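Local structure of alternansucrase (Leuconostoc mesenteroides, 6HVG) at residues A[1108-1113]-A[1155-1160]; A[1085-1090]-A[1116-1121]; A[211-216]-A[234-239]; A[204-209]-A[226-231]. The protein belongs to glycoside hydrolase family 70, combining a TIM-barrel-type region and a calcium site with hairpin repeats related to choline-binding modules. One frame throughout, in Å; residues are numbered along the deposited sequence.

Contact 1. Residues A[1108-1113]-A[1155-1160]. With CA (calcium ion), chain C.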
loop_
_atom_site.group_PDB
_atom_site.type_symbol
_atom_site.label_atom_id
_atom_site.label_comp_id
_atom_site.label_asym_id
_atom_site.label_seq_id
_atom_site.Cartn_x
_atom_site.Cartn_y
_atom_site.Cartn_z
ATOM N N ASN A 1108 1.723 14.490 -11.147
ATOM C CA ASN A 1108 1.047 13.829 -12.249
ATOM C C ASN A 1108 -0.397 14.245 -12.433
ATOM O O ASN A 1108 -1.032 13.891 -13.445
ATOM C CB ASN A 1108 1.175 12.308 -12.156
ATOM C CG ASN A 1108 0.477 11.736 -10.959
ATOM O OD1 ASN A 1108 -0.488 12.306 -10.470
ATOM N ND2 ASN A 1108 0.932 10.580 -10.511
ATOM N N GLY A 1109 -0.927 14.980 -11.457
ATOM C CA GLY A 1109 -2.289 15.530 -11.568
ATOM C C GLY A 1109 -3.348 14.781 -10.798
ATOM O O GLY A 1109 -4.437 15.305 -10.605
ATOM N N TYR A 1110 -3.034 13.555 -10.364
ATOM C CA TYR A 1110 -3.947 12.795 -9.506
ATOM C C TYR A 1110 -4.028 13.329 -8.085
ATOM O O TYR A 1110 -4.998 13.046 -7.393
ATOM C CB TYR A 1110 -3.594 11.307 -9.483
ATOM C CG TYR A 1110 -4.069 10.596 -10.721
ATOM C CD1 TYR A 1110 -5.429 10.379 -10.941
ATOM C CD2 TYR A 1110 -3.181 10.190 -11.695
ATOM C CE1 TYR A 1110 -5.880 9.751 -12.086
ATOM C CE2 TYR A 1110 -3.628 9.561 -12.840
ATOM C CZ TYR A 1110 -4.967 9.343 -13.031
ATOM O OH TYR A 1110 -5.381 8.727 -14.187
ATOM N N ALA A 1111 -3.029 14.107 -7.660
ATOM C CA ALA A 1111 -3.041 14.735 -6.337
ATOM C C ALA A 1111 -3.087 16.239 -6.520
ATOM O O ALA A 1111 -2.144 16.830 -7.006
ATOM C CB ALA A 1111 -1.809 14.324 -5.542
ATOM N N PHE A 1112 -4.180 16.852 -6.092
ATOM C CA PHE A 1112 -4.406 18.250 -6.342
ATOM C C PHE A 1112 -5.032 18.965 -5.157
ATOM O O PHE A 1112 -5.720 18.368 -4.352
ATOM C CB PHE A 1112 -5.326 18.421 -7.556
ATOM C CG PHE A 1112 -6.508 17.493 -7.563
ATOM C CD1 PHE A 1112 -7.666 17.826 -6.877
ATOM C CD2 PHE A 1112 -6.458 16.299 -8.271
ATOM C CE1 PHE A 1112 -8.743 16.974 -6.863
ATOM C CE2 PHE A 1112 -7.539 15.438 -8.276
ATOM C CZ PHE A 1112 -8.688 15.781 -7.567
ATOM N N THR A 1113 -4.784 20.268 -5.081
ATOM C CA THR A 1113 -5.391 21.155 -4.090
ATOM C C THR A 1113 -6.674 21.807 -4.609
ATOM O O THR A 1113 -7.642 21.924 -3.875
ATOM C CB THR A 1113 -4.417 22.293 -3.729
ATOM O OG1 THR A 1113 -3.870 22.840 -4.946
ATOM C CG2 THR A 1113 -3.296 21.759 -2.822
ATOM N N ASP A 1155 -10.198 13.100 -16.964
ATOM C CA ASP A 1155 -10.085 12.226 -15.789
ATOM C C ASP A 1155 -10.886 12.840 -14.639
ATOM O O ASP A 1155 -10.514 13.867 -14.096
ATOM C CB ASP A 1155 -8.616 12.018 -15.376
ATOM C CG ASP A 1155 -8.324 10.583 -14.945
ATOM O OD1 ASP A 1155 -9.182 9.956 -14.322
ATOM O OD2 ASP A 1155 -7.235 10.066 -15.231
ATOM N N TRP A 1156 -12.003 12.212 -14.299
ATOM C CA TRP A 1156 -12.880 12.673 -13.213
ATOM C C TRP A 1156 -12.457 11.976 -11.911
ATOM O O TRP A 1156 -12.568 10.741 -11.775
ATOM C CB TRP A 1156 -14.322 12.319 -13.564
ATOM C CG TRP A 1156 -15.391 13.007 -12.818
ATOM C CD1 TRP A 1156 -15.453 14.329 -12.514
ATOM C CD2 TRP A 1156 -16.616 12.424 -12.329
ATOM N NE1 TRP A 1156 -16.631 14.610 -11.851
ATOM C CE2 TRP A 1156 -17.362 13.455 -11.733
ATOM C CE3 TRP A 1156 -17.155 11.139 -12.353
ATOM C CZ2 TRP A 1156 -18.622 13.241 -11.169
ATOM C CZ3 TRP A 1156 -18.422 10.926 -11.782
ATOM C CH2 TRP A 1156 -19.131 11.969 -11.200
ATOM N N VAL A 1157 -11.976 12.775 -10.961
ATOM C CA VAL A 1157 -11.319 12.274 -9.754
ATOM C C VAL A 1157 -12.044 12.719 -8.492
ATOM O O VAL A 1157 -11.553 13.538 -7.760
ATOM C CB VAL A 1157 -9.842 12.733 -9.729
ATOM C CG1 VAL A 1157 -9.112 12.145 -8.532
ATOM C CG2 VAL A 1157 -9.152 12.303 -11.010
ATOM N N PRO A 1158 -13.212 12.151 -8.219
ATOM C CA PRO A 1158 -14.023 12.586 -7.088
ATOM C C PRO A 1158 -13.654 12.042 -5.700
ATOM O O PRO A 1158 -14.190 12.547 -4.709
ATOM C CB PRO A 1158 -15.421 12.094 -7.480
ATOM C CG PRO A 1158 -15.165 10.870 -8.262
ATOM C CD PRO A 1158 -13.923 11.160 -9.042
ATOM N N ASP A 1159 -12.777 11.038 -5.607
ATOM C CA ASP A 1159 -12.505 10.382 -4.322
ATOM C C ASP A 1159 -11.775 11.260 -3.299
ATOM O O ASP A 1159 -12.077 11.185 -2.108
ATOM C CB ASP A 1159 -11.730 9.087 -4.506
ATOM C CG ASP A 1159 -11.435 8.384 -3.173
ATOM O OD1 ASP A 1159 -12.364 7.953 -2.474
ATOM O OD2 ASP A 1159 -10.247 8.294 -2.800
ATOM N N GLN A 1160 -10.807 12.070 -3.723
ATOM C CA GLN A 1160 -9.999 12.809 -2.751
ATOM C C GLN A 1160 -9.442 14.136 -3.233
ATOM O O GLN A 1160 -9.514 14.470 -4.411
ATOM C CB GLN A 1160 -8.847 11.924 -2.200
ATOM C CG GLN A 1160 -7.642 11.743 -3.108
ATOM C CD GLN A 1160 -7.906 10.853 -4.313
ATOM O OE1 GLN A 1160 -8.528 9.790 -4.178
ATOM N NE2 GLN A 1160 -7.417 11.259 -5.488
HETATM CA CA CA C . -13.489 7.419 -0.683
HETATM O O HOH W 1 -6.675 14.296 -5.551
HETATM O O HOH W 2 -14.416 9.404 -1.588
#
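Tyr1110, Phe1112 and Val1157 pack together where strand 1151-1156 of the parallel TIM-type barrel ends and its exit loop meets the loop leading to helix 1135-1147. The apolar part centres on Val1157, whose two methyls serve different rings. CG1, anti to the backbone N (chi1 -176°), lies 3.7 Å from Phe1112 CE2, whereas CG2 lies more loosely beside Tyr1110 CD1. The Phe1112 ring also brings its edge to the backbone, with CZ 3.6 Å from Val1157 O near the ring plane.

Polar contacts flank this patch. Tyr1110 OH donates a weak hydrogen bond to Asp1155 OD2, the ring and carboxylate standing nearly perpendicular (83°); the other carboxylate oxygen is held by a salt bridge to Arg619. An ordered water donates to both Tyr1110 O (2.8 Å) and Gln1160 O, joining the two loops over one face of Phe1112. Within its own loop, Asn1108 OD1 accepts from Tyr1110 N at 2.8 Å, forming an Asx turn just before the tyrosine.

Further along the exit loop, Asp1159 joins Glu575 O, Asp581 OD1, Asn625 O and a water in the calcium site; its OD1 binds the calcium ion at 2.2 Å.

Contact 2. Residues A[1085-1090]-A[1116-1121]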
loop_
_atom_site.group_PDB
_atom_site.type_symbol
_atom_site.label_atom_id
_atom_site.label_comp_id
_atom_site.label_asym_id
_atom_site.label_seq_id
_atom_site.Cartn_x
_atom_site.Cartn_y
_atom_site.Cartn_z
ATOM N N ALA A 1085 -4.133 12.883 -19.359
ATOM C CA ALA A 1085 -3.876 12.868 -17.932
ATOM C C ALA A 1085 -4.823 13.831 -17.210
ATOM O O ALA A 1085 -5.417 14.715 -17.844
ATOM C CB ALA A 1085 -2.443 13.263 -17.657
ATOM N N PRO A 1086 -5.001 13.641 -15.887
ATOM C CA PRO A 1086 -5.772 14.593 -15.098
ATOM C C PRO A 1086 -5.061 15.927 -15.063
ATOM O O PRO A 1086 -3.870 15.988 -14.728
ATOM C CB PRO A 1086 -5.792 13.969 -13.709
ATOM C CG PRO A 1086 -4.592 13.076 -13.684
ATOM C CD PRO A 1086 -4.538 12.514 -15.068
ATOM N N GLN A 1087 -5.784 16.989 -15.416
ATOM C CA GLN A 1087 -5.163 18.288 -15.686
ATOM C C GLN A 1087 -5.125 19.224 -14.486
ATOM O O GLN A 1087 -4.804 20.418 -14.626
ATOM C CB GLN A 1087 -5.906 18.976 -16.819
ATOM C CG GLN A 1087 -5.869 18.203 -18.118
ATOM C CD GLN A 1087 -4.476 18.095 -18.660
ATOM O OE1 GLN A 1087 -3.800 19.104 -18.815
ATOM N NE2 GLN A 1087 -4.038 16.875 -18.959
ATOM N N TYR A 1088 -5.389 18.684 -13.300
ATOM C CA TYR A 1088 -5.607 19.517 -12.112
ATOM C C TYR A 1088 -4.264 19.905 -11.515
ATOM O O TYR A 1088 -3.302 19.159 -11.621
ATOM C CB TYR A 1088 -6.481 18.756 -11.139
ATOM C CG TYR A 1088 -7.605 18.072 -11.886
ATOM C CD1 TYR A 1088 -8.638 18.808 -12.437
ATOM C CD2 TYR A 1088 -7.601 16.698 -12.099
ATOM C CE1 TYR A 1088 -9.644 18.201 -13.146
ATOM C CE2 TYR A 1088 -8.616 16.087 -12.799
ATOM C CZ TYR A 1088 -9.632 16.851 -13.325
ATOM O OH TYR A 1088 -10.646 16.280 -14.056
ATOM N N ARG A 1089 -4.184 21.085 -10.926
ATOM C CA ARG A 1089 -2.903 21.575 -10.397
ATOM C C ARG A 1089 -2.385 20.709 -9.252
ATOM O O ARG A 1089 -3.090 20.513 -8.250
ATOM C CB ARG A 1089 -3.007 23.013 -9.893
ATOM C CG ARG A 1089 -1.697 23.485 -9.280
ATOM C CD ARG A 1089 -1.637 24.978 -9.109
ATOM N NE ARG A 1089 -2.120 25.699 -10.284
ATOM C CZ ARG A 1089 -1.475 25.787 -11.446
ATOM N NH1 ARG A 1089 -0.295 25.202 -11.631
ATOM N NH2 ARG A 1089 -1.998 26.499 -12.426
ATOM N N SER A 1090 -1.142 20.250 -9.388
ATOM C CA SER A 1090 -0.549 19.380 -8.389
ATOM C C SER A 1090 -0.374 20.082 -7.045
ATOM O O SER A 1090 -0.043 21.278 -6.984
ATOM C CB SER A 1090 0.798 18.860 -8.853
ATOM O OG SER A 1090 1.461 18.163 -7.805
ATOM N N TYR A 1116 -10.525 22.890 -9.881
ATOM C CA TYR A 1116 -10.894 23.660 -11.044
ATOM C C TYR A 1116 -9.724 24.394 -11.708
ATOM O O TYR A 1116 -9.905 24.980 -12.781
ATOM C CB TYR A 1116 -11.961 24.666 -10.669
ATOM C CG TYR A 1116 -13.293 24.054 -10.337
ATOM C CD1 TYR A 1116 -13.549 23.565 -9.073
ATOM C CD2 TYR A 1116 -14.314 24.016 -11.279
ATOM C CE1 TYR A 1116 -14.775 23.018 -8.751
ATOM C CE2 TYR A 1116 -15.549 23.480 -10.971
ATOM C CZ TYR A 1116 -15.771 22.980 -9.701
ATOM O OH TYR A 1116 -16.996 22.434 -9.404
ATOM N N ASP A 1117 -8.546 24.389 -11.082
ATOM C CA ASP A 1117 -7.351 25.004 -11.666
ATOM C C ASP A 1117 -6.667 23.994 -12.578
ATOM O O ASP A 1117 -5.992 23.069 -12.111
ATOM C CB ASP A 1117 -6.396 25.441 -10.564
ATOM C CG ASP A 1117 -5.236 26.265 -11.069
ATOM O OD1 ASP A 1117 -4.989 26.278 -12.274
ATOM O OD2 ASP A 1117 -4.535 26.890 -10.249
ATOM N N LEU A 1118 -6.826 24.183 -13.890
ATOM C CA LEU A 1118 -6.223 23.300 -14.896
ATOM C C LEU A 1118 -5.010 23.944 -15.616
ATOM O O LEU A 1118 -4.613 23.514 -16.703
ATOM C CB LEU A 1118 -7.291 22.882 -15.899
ATOM C CG LEU A 1118 -8.255 21.781 -15.389
ATOM C CD1 LEU A 1118 -9.352 22.335 -14.497
ATOM C CD2 LEU A 1118 -8.875 21.002 -16.540
ATOM N N GLY A 1119 -4.408 24.943 -14.977
ATOM C CA GLY A 1119 -3.199 25.571 -15.489
ATOM C C GLY A 1119 -3.306 27.075 -15.705
ATOM O O GLY A 1119 -2.553 27.633 -16.497
ATOM N N PHE A 1120 -4.175 27.743 -14.942
ATOM C CA PHE A 1120 -4.347 29.181 -15.099
ATOM C C PHE A 1120 -3.154 29.958 -14.580
ATOM O O PHE A 1120 -2.385 29.461 -13.767
ATOM C CB PHE A 1120 -5.597 29.678 -14.384
ATOM C CG PHE A 1120 -6.878 29.104 -14.920
ATOM C CD1 PHE A 1120 -7.548 28.127 -14.218
ATOM C CD2 PHE A 1120 -7.421 29.548 -16.124
ATOM C CE1 PHE A 1120 -8.734 27.600 -14.691
ATOM C CE2 PHE A 1120 -8.613 29.024 -16.606
ATOM C CZ PHE A 1120 -9.264 28.039 -15.888
ATOM N N ASN A 1121 -3.014 31.185 -15.065
ATOM C CA ASN A 1121 -1.959 32.073 -14.617
ATOM C C ASN A 1121 -2.116 32.469 -13.137
ATOM O O ASN A 1121 -3.225 32.488 -12.598
ATOM C CB ASN A 1121 -1.943 33.340 -15.482
ATOM C CG ASN A 1121 -1.516 33.085 -16.926
ATOM O OD1 ASN A 1121 -1.104 31.980 -17.304
ATOM N ND2 ASN A 1121 -1.591 34.129 -17.725
#
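The backbones meet at Tyr1088 and Leu1118, whose CA atoms are 4.7 Å apart, and are joined by one hydrogen bond from Arg1089 N to Asp1117 O (2.9 Å). Beside this bond the Arg1089 side chain leaves with CG anti to its own N (chi1 177°) and bends at chi3, which turns the guanidinium edge toward Asp1117 OD2. NE donates to Asp1117 OD2 at 2.7 Å along an almost straight line (174°). OD2 lies in the guanidinium plane, yet NE approaches from above the carboxylate plane, so the salt bridge is not the flat, paired kind. NH2 makes only a weak bond to Asp1117 OD1 and is also bonded to Asn1128 O.

Asp1117 OD1 also accepts from Gly1119 N (3.1 Å) and Phe1120 N (3.2 Å), nearly along its C-O axis, closing an Asx turn and an Asx motif. OD1 thus serves mainly its own loop, while OD2 takes the straight bond from the arginine.

Leu1118 supplies the apolar part, with CD2 3.6 Å from Gln1087 CB and CD1 against Tyr1088 CD1, where the two side chains run alongside each other in the same direction. Helices 587-601 and 1135-1147 also touch Leu1118. Segments 1085-1090 and 1116-1121 belong to one long connection between barrel strand 1081-1083 and helix 1135-1147, a beta-to-alpha loop of a TIM-type barrel.

Contact 3. Residues A[211-216]-A[234-239]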
loop_
_atom_site.group_PDB
_atom_site.type_symbol
_atom_site.label_atom_id
_atom_site.label_comp_id
_atom_site.label_asym_id
_atom_site.label_seq_id
_atom_site.Cartn_x
_atom_site.Cartn_y
_atom_site.Cartn_z
ATOM N N GLY A 211 45.096 -34.235 6.811
ATOM C CA GLY A 211 44.422 -34.785 8.001
ATOM C C GLY A 211 43.527 -33.858 8.830
ATOM O O GLY A 211 42.869 -34.288 9.772
ATOM N N LYS A 212 43.490 -32.578 8.501
ATOM C CA LYS A 212 42.994 -31.613 9.448
ATOM C C LYS A 212 41.972 -30.675 8.887
ATOM O O LYS A 212 41.988 -30.360 7.709
ATOM C CB LYS A 212 44.179 -30.846 10.008
ATOM C CG LYS A 212 45.010 -31.734 10.910
ATOM C CD LYS A 212 46.429 -31.256 11.058
ATOM C CE LYS A 212 47.169 -32.227 11.933
ATOM N NZ LYS A 212 48.606 -31.871 11.981
ATOM N N ALA A 213 41.089 -30.233 9.767
ATOM C CA ALA A 213 40.031 -29.304 9.392
ATOM C C ALA A 213 40.576 -27.890 9.296
ATOM O O ALA A 213 41.349 -27.461 10.141
ATOM C CB ALA A 213 38.883 -29.358 10.393
ATOM N N GLN A 214 40.163 -27.183 8.252
ATOM C CA GLN A 214 40.607 -25.828 7.996
ATOM C C GLN A 214 39.398 -25.060 7.449
ATOM O O GLN A 214 38.716 -25.528 6.545
ATOM C CB GLN A 214 41.815 -25.819 7.018
ATOM C CG GLN A 214 43.111 -26.396 7.608
ATOM C CD GLN A 214 44.287 -26.477 6.614
ATOM O OE1 GLN A 214 44.234 -25.938 5.498
ATOM N NE2 GLN A 214 45.358 -27.149 7.025
ATOM N N GLY A 215 39.117 -23.896 8.035
ATOM C CA GLY A 215 37.964 -23.081 7.653
ATOM C C GLY A 215 38.301 -22.245 6.446
ATOM O O GLY A 215 39.466 -21.981 6.194
ATOM N N TYR A 216 37.289 -21.849 5.686
ATOM C CA TYR A 216 37.503 -21.014 4.500
ATOM C C TYR A 216 36.359 -20.063 4.324
ATOM O O TYR A 216 35.230 -20.387 4.658
ATOM C CB TYR A 216 37.679 -21.860 3.229
ATOM C CG TYR A 216 38.913 -22.713 3.279
ATOM C CD1 TYR A 216 38.857 -24.011 3.764
ATOM C CD2 TYR A 216 40.151 -22.208 2.886
ATOM C CE1 TYR A 216 39.997 -24.795 3.839
ATOM C CE2 TYR A 216 41.296 -22.976 2.960
ATOM C CZ TYR A 216 41.215 -24.273 3.437
ATOM O OH TYR A 216 42.336 -25.049 3.520
ATOM N N GLN A 234 27.315 -27.743 11.290
ATOM C CA GLN A 234 28.226 -27.829 12.428
ATOM C C GLN A 234 29.164 -26.609 12.467
ATOM O O GLN A 234 29.483 -26.019 11.427
ATOM C CB GLN A 234 29.058 -29.109 12.350
ATOM C CG GLN A 234 28.277 -30.415 12.491
ATOM C CD GLN A 234 29.109 -31.637 12.090
ATOM O OE1 GLN A 234 29.249 -32.599 12.845
ATOM N NE2 GLN A 234 29.669 -31.594 10.890
ATOM N N THR A 235 29.611 -26.258 13.672
ATOM C CA THR A 235 30.422 -25.067 13.892
ATOM C C THR A 235 31.789 -25.391 14.502
ATOM O O THR A 235 31.896 -26.122 15.498
ATOM C CB THR A 235 29.695 -24.089 14.836
ATOM O OG1 THR A 235 28.451 -23.701 14.252
ATOM C CG2 THR A 235 30.513 -22.849 15.080
ATOM N N TYR A 236 32.822 -24.787 13.910
ATOM C CA TYR A 236 34.199 -24.880 14.403
ATOM C C TYR A 236 34.683 -23.501 14.807
ATOM O O TYR A 236 34.192 -22.513 14.270
ATOM C CB TYR A 236 35.139 -25.360 13.313
ATOM C CG TYR A 236 34.885 -26.748 12.814
ATOM C CD1 TYR A 236 33.853 -27.012 11.931
ATOM C CD2 TYR A 236 35.710 -27.789 13.185
ATOM C CE1 TYR A 236 33.633 -28.283 11.448
ATOM C CE2 TYR A 236 35.490 -29.060 12.722
ATOM C CZ TYR A 236 34.460 -29.301 11.845
ATOM O OH TYR A 236 34.263 -30.571 11.371
ATOM N N TYR A 237 35.677 -23.415 15.691
ATOM C CA TYR A 237 36.380 -22.154 15.846
ATOM C C TYR A 237 37.833 -22.375 15.572
ATOM O O TYR A 237 38.468 -23.168 16.264
ATOM C CB TYR A 237 36.212 -21.560 17.233
ATOM C CG TYR A 237 36.846 -20.181 17.315
ATOM C CD1 TYR A 237 36.203 -19.065 16.793
ATOM C CD2 TYR A 237 38.104 -20.004 17.864
ATOM C CE1 TYR A 237 36.778 -17.804 16.850
ATOM C CE2 TYR A 237 38.691 -18.754 17.923
ATOM C CZ TYR A 237 38.029 -17.660 17.415
ATOM O OH TYR A 237 38.609 -16.424 17.470
ATOM N N PHE A 238 38.354 -21.667 14.574
ATOM C CA PHE A 238 39.757 -21.785 14.200
ATOM C C PHE A 238 40.569 -20.668 14.837
ATOM O O PHE A 238 40.162 -19.516 14.817
ATOM C CB PHE A 238 39.888 -21.767 12.689
ATOM C CG PHE A 238 39.108 -22.863 12.022
ATOM C CD1 PHE A 238 37.849 -22.610 11.482
ATOM C CD2 PHE A 238 39.613 -24.165 11.975
ATOM C CE1 PHE A 238 37.124 -23.627 10.877
ATOM C CE2 PHE A 238 38.886 -25.176 11.386
ATOM C CZ PHE A 238 37.639 -24.911 10.830
ATOM N N ASP A 239 41.724 -21.028 15.390
ATOM C CA ASP A 239 42.562 -20.104 16.170
ATOM C C ASP A 239 43.539 -19.293 15.309
ATOM O O ASP A 239 43.332 -19.152 14.101
ATOM C CB ASP A 239 43.321 -20.889 17.264
ATOM C CG ASP A 239 44.324 -21.890 16.701
ATOM O OD1 ASP A 239 44.467 -22.979 17.295
ATOM O OD2 ASP A 239 44.966 -21.604 15.676
#
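The ring of Phe238 packs on the backbone at Gly215, whose N sits over one face, 3.3 Å above the plane and displaced toward the rim near CZ. With no side chain on Gly215, the ring can settle directly on the main chain there; Phe238 CE1 comes 3.4 Å from Gly215 CA, and CE2 reaches back to Ala213 O at 3.6 Å. Tyr236, two residues earlier, takes a matching first torsion: CG is anti to the carbonyl carbon in both residues, at -64° in Tyr236 and -58° in Phe238. With both residues on the same side of their strand, the rings project alike toward strand 212-216 of the other hairpin. Tyr236 CE2 meets the Ala213 methyl CB at 4.1 Å, and that methyl also borders Phe238 CE2. No hydrogen bond links the segments, whose strands run nearly perpendicular to each other (88°). Aromatic residues of one beta-hairpin packed on the small residues of the preceding hairpin are consistent with the stacked hairpins of choline-binding-type repeats.

Contact 4. Residues A[204-209]-A[226-231]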
loop_
_atom_site.group_PDB
_atom_site.type_symbol
_atom_site.label_atom_id
_atom_site.label_comp_id
_atom_site.label_asym_id
_atom_site.label_seq_id
_atom_site.Cartn_x
_atom_site.Cartn_y
_atom_site.Cartn_z
ATOM N N SER A 204 31.339 -19.844 2.565
ATOM C CA SER A 204 32.196 -20.402 3.600
ATOM C C SER A 204 31.941 -21.869 3.871
ATOM O O SER A 204 30.806 -22.322 3.920
ATOM C CB SER A 204 31.986 -19.658 4.922
ATOM O OG SER A 204 32.404 -18.319 4.806
ATOM N N ASN A 205 33.016 -22.599 4.102
ATOM C CA ASN A 205 32.911 -23.969 4.535
ATOM C C ASN A 205 34.205 -24.422 5.192
ATOM O O ASN A 205 35.214 -23.707 5.196
ATOM C CB ASN A 205 32.575 -24.877 3.334
ATOM C CG ASN A 205 31.683 -26.043 3.704
ATOM O OD1 ASN A 205 31.344 -26.250 4.857
ATOM N ND2 ASN A 205 31.302 -26.814 2.711
ATOM N N VAL A 206 34.151 -25.630 5.737
ATOM C CA VAL A 206 35.285 -26.289 6.328
ATOM C C VAL A 206 35.598 -27.497 5.470
ATOM O O VAL A 206 34.718 -28.297 5.180
ATOM C CB VAL A 206 34.937 -26.758 7.743
ATOM C CG1 VAL A 206 36.147 -27.362 8.415
ATOM C CG2 VAL A 206 34.389 -25.597 8.550
ATOM N N ASP A 207 36.850 -27.618 5.050
ATOM C CA ASP A 207 37.307 -28.768 4.311
ATOM C C ASP A 207 38.278 -29.535 5.203
ATOM O O ASP A 207 39.096 -28.931 5.906
ATOM C CB ASP A 207 38.005 -28.295 3.028
ATOM C CG ASP A 207 38.087 -29.376 1.946
ATOM O OD1 ASP A 207 37.698 -30.536 2.186
ATOM O OD2 ASP A 207 38.557 -29.059 0.833
ATOM N N ILE A 208 38.195 -30.862 5.194
ATOM C CA ILE A 208 39.259 -31.673 5.784
ATOM C C ILE A 208 40.346 -31.691 4.717
ATOM O O ILE A 208 40.129 -32.203 3.606
ATOM C CB ILE A 208 38.817 -33.111 6.151
ATOM C CG1 ILE A 208 37.496 -33.136 6.945
ATOM C CG2 ILE A 208 39.884 -33.810 6.953
ATOM C CD1 ILE A 208 37.447 -32.275 8.181
ATOM N N VAL A 209 41.470 -31.044 5.020
ATOM C CA VAL A 209 42.596 -30.939 4.087
ATOM C C VAL A 209 43.706 -31.751 4.664
ATOM O O VAL A 209 44.080 -31.553 5.805
ATOM C CB VAL A 209 43.082 -29.485 3.893
ATOM C CG1 VAL A 209 44.049 -29.400 2.727
ATOM C CG2 VAL A 209 41.894 -28.533 3.681
ATOM N N SER A 226 38.342 -17.209 13.849
ATOM C CA SER A 226 36.990 -16.996 13.381
ATOM C C SER A 226 36.142 -18.253 13.536
ATOM O O SER A 226 36.639 -19.358 13.511
ATOM C CB SER A 226 37.034 -16.588 11.919
ATOM O OG SER A 226 35.783 -16.779 11.314
ATOM N N TYR A 227 34.845 -18.057 13.714
ATOM C CA TYR A 227 33.865 -19.139 13.680
ATOM C C TYR A 227 33.537 -19.420 12.225
ATOM O O TYR A 227 33.466 -18.494 11.412
ATOM C CB TYR A 227 32.565 -18.729 14.385
ATOM C CG TYR A 227 32.620 -18.708 15.892
ATOM C CD1 TYR A 227 32.646 -19.895 16.625
ATOM C CD2 TYR A 227 32.597 -17.508 16.598
ATOM C CE1 TYR A 227 32.676 -19.892 18.015
ATOM C CE2 TYR A 227 32.612 -17.496 17.984
ATOM C CZ TYR A 227 32.659 -18.691 18.685
ATOM O OH TYR A 227 32.688 -18.697 20.041
ATOM N N VAL A 228 33.339 -20.690 11.897
ATOM C CA VAL A 228 32.733 -21.069 10.615
ATOM C C VAL A 228 31.771 -22.237 10.784
ATOM O O VAL A 228 32.043 -23.192 11.527
ATOM C CB VAL A 228 33.765 -21.481 9.554
ATOM C CG1 VAL A 228 33.126 -21.449 8.172
ATOM C CG2 VAL A 228 34.972 -20.568 9.598
ATOM N N ALA A 229 30.644 -22.154 10.085
ATOM C CA ALA A 229 29.703 -23.257 10.050
ATOM C C ALA A 229 29.947 -23.981 8.755
ATOM O O ALA A 229 30.133 -23.327 7.723
ATOM C CB ALA A 229 28.269 -22.753 10.114
ATOM N N ASP A 230 29.966 -25.316 8.805
ATOM C CA ASP A 230 30.148 -26.111 7.593
ATOM C C ASP A 230 28.806 -26.429 6.911
ATOM O O ASP A 230 27.749 -25.974 7.355
ATOM C CB ASP A 230 31.002 -27.358 7.866
ATOM C CG ASP A 230 30.251 -28.467 8.596
ATOM O OD1 ASP A 230 29.013 -28.385 8.750
ATOM O OD2 ASP A 230 30.920 -29.439 9.025
ATOM N N SER A 231 28.865 -27.177 5.814
ATOM C CA SER A 231 27.681 -27.552 5.036
ATOM C C SER A 231 26.587 -28.215 5.877
ATOM O O SER A 231 25.418 -27.912 5.711
ATOM C CB SER A 231 28.084 -28.495 3.889
ATOM O OG SER A 231 28.794 -27.808 2.869
#
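Asn205 lays its amide over the bend at Asp230 and Ser231, where strand 226-229 gives way to a turn. Its ND2 donates to Ser231 OG at 2.7 Å, with the hydroxyl oxygen tilted out of the amide plane and the bond well short of straight (132°). Asn205 OD1 meanwhile approaches the turn's backbone: Ser231 N makes a weak hydrogen bond to it at 2.8 Å, and Asp230 CA lies close by. The same oxygen takes a second weak bond from Val206 N in its own strand. Ser231 thus engages both ends of the amide, consistent with the modelled orientation of the group. Ser231 OG has a further weak bond to Tyr194 OH.

Asp230 OD1 accepts from Gln234 N in its own turn, and Asp230 CB packs against Val206 CG2 at 3.9 Å. That methyl also borders Val228 CB at 4.3 Å. Val228 CG1, anti to its backbone N (chi1 -163°), passes instead to Ser204 CB at 3.9 Å.

Strands 205-209 and 226-229 are first strands of successive two-stranded hairpins and meet at 84°. Val206 extends the apolar packing to Ala213 in its own hairpin and to Tyr236 and Phe238 in the next, while Asn205 also touches Phe185 on the preceding strand 185-188.

In the fold
Contacts 1 and 2 are buried in the barrel region, their centres about 10 Å apart, and their segments alternate along the chain; Pro1086 of contact 2 packs against Gly1109 and Asp1155 of contact 1. Contacts 3 and 4, centres about 5 Å apart, join the same two hairpins through different strands, their centres about 47 and 43 Å from the centre of the chain. The chemistry follows the setting. Contact 2 is joined by a salt bridge, contact 1 by ring packing, a weak hydroxyl-carboxylate bond and a water, with a calcium site at its edge. Contact 3 is aromatic and buried without any hydrogen bond, whereas partly buried contact 4 adds amide-to-turn hydrogen bonds at its more exposed end.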